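Local coordinates for protein glutathione S-transferase (Agrobacterium tumefaciens, PDB 3LQ7) that probably conjugates glutathione to electrophilic substrates, as members of the glutathione S-transferase superfamily do, at residues K157-L162 with K197-L202; I21-R26 with V53-F58. All blocks are in the same frame, centred on the assembly; numbering follows the deposited sequence.

Interaction 1 of 2, residues K157-L162 with K197-L202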
# COMPACT_ATOMS: atom_id res chain seq x y z
N LYS A 157 -11.83 -11.16 -9.57
CA LYS A 157 -12.02 -11.70 -8.22
C LYS A 157 -11.91 -10.63 -7.13
O LYS A 157 -12.72 -10.62 -6.20
CB LYS A 157 -11.08 -12.87 -7.93
CG LYS A 157 -11.61 -14.21 -8.42
CD LYS A 157 -10.86 -15.39 -7.81
CE LYS A 157 -11.48 -16.71 -8.22
NZ LYS A 157 -10.77 -17.89 -7.65
N ARG A 158 -10.93 -9.74 -7.26
CA ARG A 158 -10.74 -8.61 -6.33
C ARG A 158 -11.94 -7.66 -6.32
O ARG A 158 -12.38 -7.23 -5.26
CB ARG A 158 -9.48 -7.82 -6.68
CG ARG A 158 -8.17 -8.54 -6.41
CD ARG A 158 -7.68 -8.32 -5.00
NE ARG A 158 -6.64 -9.28 -4.63
CZ ARG A 158 -6.86 -10.38 -3.92
NH1 ARG A 158 -8.08 -10.66 -3.47
NH2 ARG A 158 -5.86 -11.20 -3.64
N LEU A 159 -12.45 -7.36 -7.51
CA LEU A 159 -13.63 -6.52 -7.66
C LEU A 159 -14.91 -7.20 -7.17
O LEU A 159 -15.76 -6.53 -6.58
CB LEU A 159 -13.81 -6.06 -9.11
CG LEU A 159 -12.71 -5.21 -9.76
CD1 LEU A 159 -13.06 -4.99 -11.21
CD2 LEU A 159 -12.51 -3.87 -9.06
N ASP A 160 -15.02 -8.51 -7.41
CA ASP A 160 -16.12 -9.33 -6.87
C ASP A 160 -16.16 -9.22 -5.36
O ASP A 160 -17.21 -8.97 -4.78
CB ASP A 160 -15.99 -10.81 -7.27
CG ASP A 160 -16.45 -11.08 -8.70
OD1 ASP A 160 -17.34 -10.35 -9.20
OD2 ASP A 160 -15.92 -12.02 -9.34
N GLU A 161 -14.99 -9.41 -4.74
CA GLU A 161 -14.81 -9.29 -3.29
C GLU A 161 -15.12 -7.89 -2.79
O GLU A 161 -15.78 -7.73 -1.77
CB GLU A 161 -13.39 -9.68 -2.91
CG GLU A 161 -13.13 -11.18 -2.94
CD GLU A 161 -11.66 -11.52 -3.10
OE1 GLU A 161 -10.81 -10.60 -3.05
OE2 GLU A 161 -11.35 -12.72 -3.30
N LEU A 162 -14.65 -6.88 -3.53
CA LEU A 162 -14.88 -5.48 -3.17
C LEU A 162 -16.36 -5.12 -3.24
O LEU A 162 -16.89 -4.47 -2.34
CB LEU A 162 -14.04 -4.54 -4.04
CG LEU A 162 -14.01 -3.04 -3.69
CD1 LEU A 162 -13.66 -2.80 -2.21
CD2 LEU A 162 -13.04 -2.28 -4.60
N LYS A 197 -18.35 -1.31 -15.70
CA LYS A 197 -19.72 -1.38 -16.21
C LYS A 197 -20.50 -2.59 -15.68
O LYS A 197 -21.72 -2.54 -15.56
CB LYS A 197 -19.74 -1.37 -17.74
CG LYS A 197 -19.83 0.01 -18.36
CD LYS A 197 -20.18 -0.07 -19.84
CE LYS A 197 -20.42 1.31 -20.44
NZ LYS A 197 -20.98 1.23 -21.82
N ASP A 198 -19.78 -3.66 -15.35
CA ASP A 198 -20.41 -4.88 -14.84
C ASP A 198 -20.56 -4.89 -13.33
O ASP A 198 -21.05 -5.86 -12.75
CB ASP A 198 -19.63 -6.12 -15.31
CG ASP A 198 -19.51 -6.20 -16.82
OD1 ASP A 198 -20.49 -5.86 -17.52
OD2 ASP A 198 -18.43 -6.59 -17.30
N TYR A 199 -20.16 -3.79 -12.69
CA TYR A 199 -20.23 -3.66 -11.24
C TYR A 199 -21.00 -2.40 -10.87
O TYR A 199 -20.40 -1.33 -10.69
CB TYR A 199 -18.82 -3.63 -10.63
CG TYR A 199 -18.04 -4.90 -10.82
CD1 TYR A 199 -18.14 -5.94 -9.89
CD2 TYR A 199 -17.20 -5.08 -11.92
CE1 TYR A 199 -17.43 -7.12 -10.06
CE2 TYR A 199 -16.48 -6.25 -12.09
CZ TYR A 199 -16.60 -7.27 -11.16
OH TYR A 199 -15.88 -8.43 -11.32
N GLY A 200 -22.32 -2.54 -10.78
CA GLY A 200 -23.23 -1.42 -10.59
C GLY A 200 -22.99 -0.60 -9.34
O GLY A 200 -22.94 0.63 -9.41
N ASN A 201 -22.82 -1.28 -8.20
CA ASN A 201 -22.58 -0.58 -6.94
C ASN A 201 -21.21 0.13 -6.90
O ASN A 201 -21.12 1.25 -6.42
CB ASN A 201 -22.82 -1.47 -5.71
CG ASN A 201 -21.86 -2.65 -5.62
OD1 ASN A 201 -21.26 -3.07 -6.61
ND2 ASN A 201 -21.73 -3.20 -4.42
N LEU A 202 -20.19 -0.52 -7.47
CA LEU A 202 -18.85 0.06 -7.60
C LEU A 202 -18.81 1.25 -8.57
O LEU A 202 -18.04 2.20 -8.36
CB LEU A 202 -17.86 -1.01 -8.07
CG LEU A 202 -16.90 -1.67 -7.09
CD1 LEU A 202 -17.48 -1.82 -5.68
CD2 LEU A 202 -16.46 -3.01 -7.66

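Interaction 2 of 2, residues I21-R26 with V53-F58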
# COMPACT_ATOMS: atom_id res chain seq x y z
N ILE A 21 2.36 21.28 -2.27
CA ILE A 21 2.46 20.01 -2.98
C ILE A 21 3.05 20.22 -4.36
O ILE A 21 2.98 21.31 -4.92
CB ILE A 21 1.11 19.25 -3.07
CG1 ILE A 21 0.07 20.07 -3.84
CG2 ILE A 21 0.63 18.88 -1.66
CD1 ILE A 21 -1.05 19.24 -4.46
N THR A 22 3.65 19.15 -4.89
CA THR A 22 4.27 19.20 -6.21
C THR A 22 3.56 18.28 -7.18
O THR A 22 3.38 17.08 -6.91
CB THR A 22 5.76 18.84 -6.17
OG1 THR A 22 5.91 17.53 -5.60
CG2 THR A 22 6.55 19.86 -5.36
N VAL A 23 3.14 18.85 -8.30
CA VAL A 23 2.53 18.10 -9.39
C VAL A 23 3.43 18.22 -10.61
O VAL A 23 4.32 19.07 -10.64
CB VAL A 23 1.10 18.61 -9.72
CG1 VAL A 23 0.21 18.57 -8.48
CG2 VAL A 23 1.12 20.03 -10.32
N PHE A 24 3.21 17.36 -11.60
CA PHE A 24 3.90 17.49 -12.88
C PHE A 24 3.24 18.58 -13.73
O PHE A 24 2.01 18.72 -13.72
CB PHE A 24 3.94 16.15 -13.63
CG PHE A 24 5.04 15.22 -13.18
CD1 PHE A 24 4.77 13.88 -12.92
CD2 PHE A 24 6.35 15.69 -13.01
CE1 PHE A 24 5.78 13.01 -12.50
CE2 PHE A 24 7.37 14.83 -12.59
CZ PHE A 24 7.09 13.49 -12.33
N GLU A 25 4.05 19.36 -14.45
CA GLU A 25 3.55 20.43 -15.32
C GLU A 25 2.83 19.89 -16.57
O GLU A 25 1.98 20.57 -17.14
CB GLU A 25 4.65 21.42 -15.72
CG GLU A 25 5.81 20.85 -16.55
CD GLU A 25 6.74 21.94 -17.06
OE1 GLU A 25 6.27 22.82 -17.81
OE2 GLU A 25 7.94 21.90 -16.72
N ARG A 26 3.19 18.67 -16.97
CA ARG A 26 2.52 17.97 -18.06
C ARG A 26 2.14 16.56 -17.61
O ARG A 26 3.01 15.70 -17.43
CB ARG A 26 3.40 17.97 -19.31
CG ARG A 26 3.29 19.25 -20.13
CD ARG A 26 4.66 19.78 -20.55
NE ARG A 26 4.58 21.19 -20.96
CZ ARG A 26 5.62 22.01 -21.07
NH1 ARG A 26 6.85 21.59 -20.80
NH2 ARG A 26 5.43 23.27 -21.45
N VAL A 53 1.06 25.14 -4.92
CA VAL A 53 1.34 24.12 -5.93
C VAL A 53 2.60 24.50 -6.70
O VAL A 53 2.74 25.64 -7.15
CB VAL A 53 0.14 23.94 -6.91
CG1 VAL A 53 0.42 22.88 -7.96
CG2 VAL A 53 -1.14 23.58 -6.17
N ARG A 54 3.53 23.55 -6.84
CA ARG A 54 4.69 23.72 -7.71
C ARG A 54 4.70 22.71 -8.86
O ARG A 54 4.49 21.52 -8.66
CB ARG A 54 5.99 23.61 -6.92
CG ARG A 54 6.31 24.82 -6.05
CD ARG A 54 7.74 24.74 -5.50
NE ARG A 54 8.02 23.43 -4.92
CZ ARG A 54 9.20 23.04 -4.45
NH1 ARG A 54 9.34 21.82 -3.95
NH2 ARG A 54 10.24 23.87 -4.47
N ARG A 55 4.95 23.21 -10.07
CA ARG A 55 5.04 22.37 -11.26
C ARG A 55 6.48 21.89 -11.51
O ARG A 55 7.42 22.69 -11.46
CB ARG A 55 4.50 23.12 -12.48
CG ARG A 55 2.99 23.36 -12.48
CD ARG A 55 2.64 24.82 -12.19
NE ARG A 55 1.23 25.12 -12.44
CZ ARG A 55 0.73 25.53 -13.60
NH1 ARG A 55 1.51 25.70 -14.66
NH2 ARG A 55 -0.57 25.77 -13.71
N LEU A 56 6.64 20.59 -11.78
CA LEU A 56 7.97 19.98 -11.92
C LEU A 56 8.27 19.39 -13.31
O LEU A 56 7.35 19.12 -14.09
CB LEU A 56 8.17 18.87 -10.88
CG LEU A 56 8.19 19.15 -9.37
CD1 LEU A 56 8.46 17.85 -8.63
CD2 LEU A 56 9.23 20.20 -8.99
N SER A 57 9.56 19.20 -13.59
CA SER A 57 10.03 18.51 -14.80
C SER A 57 11.29 17.67 -14.56
O SER A 57 12.16 18.04 -13.76
CB SER A 57 10.27 19.50 -15.94
OG SER A 57 9.16 19.54 -16.82
N PHE A 58 11.37 16.54 -15.26
CA PHE A 58 12.54 15.66 -15.21
C PHE A 58 13.05 15.34 -16.61
O PHE A 58 13.32 16.25 -17.40
CB PHE A 58 12.21 14.37 -14.45
CG PHE A 58 12.50 14.43 -12.98
CD1 PHE A 58 13.74 14.05 -12.48
CD2 PHE A 58 11.52 14.86 -12.08
CE1 PHE A 58 14.02 14.10 -11.12
CE2 PHE A 58 11.79 14.91 -10.71
CZ PHE A 58 13.04 14.53 -10.23

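Interaction 1 of 2, residues K157-L162 with K197-L202
Leu159 faces Tyr199, and one helical turn on Leu162 faces Leu202, with CA atoms 8.0 Å apart in the first pair (Leu159 CA to Tyr199 CA), where helix 144-166 meets the N-terminal end of helix 200-210. Tyr199 sits at the N-cap position of that second helix, and its ring reaches across to the flank of the first. With CG beside its backbone N (chi1 -65°) and the ring turned nearly perpendicular to the CA-CB-CG plane, it offers one face to Leu159. The methylene CB of Leu159 stands over that face in a CH-pi contact, 4.0 Å from the ring centroid and displaced toward the rim, where CB lies 3.7 Å from Tyr199 CZ. Leu159 CD1 follows the same ring at CE2, and the two side chains cross at about a right angle. The phenol end points past the leucine to Asp160, whose OD1 lies 3.2 Å from Tyr199 OH at the edge of the ring; the carboxylate plane is turned 53° from the ring plane. Leu202 fills the other half of the contact. Its CD2 methyl packs 3.7 Å from the backbone O of Leu159, while its CD1 meets Leu162 CG at 4.2 Å, the two leucines crossing obliquely. The contact thus grades from a polar, exposed margin at Asp160 to a buried leucine cluster. Asn201 adds a polar tie to the end of helix 144-166, its OD1 bonding to Ser163 OG and its ND2 to Gly167 O just beyond that helix. Within the all-helical C-terminal domain, helix 178-188 closes over Leu159 and Leu162 through Leu187, helix 107-137 packs on Leu162 through Trp116 and Ile124, and Phe72 of the second subunit also touches Leu162.

Interaction 2 of 2, residues I21-R26 with V53-F58
Just past the end of strand 20-24, Glu25 turns its CG between its backbone N and carbonyl carbon (chi1 64°) and extends from there, which carries the carboxylate across to Ser57. Ser57 OG donates to Glu25 OE2 over 2.7 Å, approaching from above the carboxylate plane, 39° out of it. The aliphatic base of Glu25 packs as well, its CB 3.7 Å from Arg55 CB. On the N-terminal side of this polar pair, strands 21-24 and 53-56 run parallel, their short axes 36° apart. Arg54 bonds through both its backbone N and its backbone O, the N donating to Ile21 O and the O accepting from Val23 N, each bond 3.0 Å long; Val23 O then receives Leu56 N. A weak bond from Glu25 N to Leu56 O, 3.3 Å, extends the ladder beyond the regular strands. On one face Thr22 and Arg54 lie side by side, pointing the same way, with Thr22 CG2 3.7 Å from Arg54 NH1 at the edge of the guanidinium. Both polar ends find partners toward the neighbouring strand 78-80: Thr22 OG1 bonds to Ser77 OG, and Arg54 NH1 forms a salt bridge with Glu79. Leu56 CD1 packs 3.8 Å from Thr22 CB. On the face of Ile21 and Val23, Val23 CG2 meets Val53 CG1 at 3.8 Å, the valines crossing at a slant, under Arg41 of helix 38-47. At the end of the strands Leu56 O lies in the plane of the Phe24 ring at its edge, and beyond it Phe58 CD2 approaches Phe24 CE2, the side chains nearly perpendicular. Parallel strands 20-24 and 52-56, connected through helix 38-47, form the beta-alpha-beta unit that opens the thioredoxin-like N-terminal domain of glutathione S-transferases.

From the N terminus, interaction 2 comes first: strand 20-24 leads into helix 38-47, and strand 52-56 returns beside it, closing a short beta-alpha-beta loop in the thioredoxin-like domain. The chain then completes the sheet with strands 78-80 and 83-85, adds helix 88-97 and passes into the helical domain. There interaction 1 closes a second loop, from helix 144-166 through helix 178-188 to the start of helix 200-210. The two loops follow in series, neither nesting nor crossing. Their centres are 34 Å apart on opposite sides of the chain's centre, without touching. Interaction 2 joins strands within the sheet, whereas interaction 1 joins helices of the C-terminal bundle.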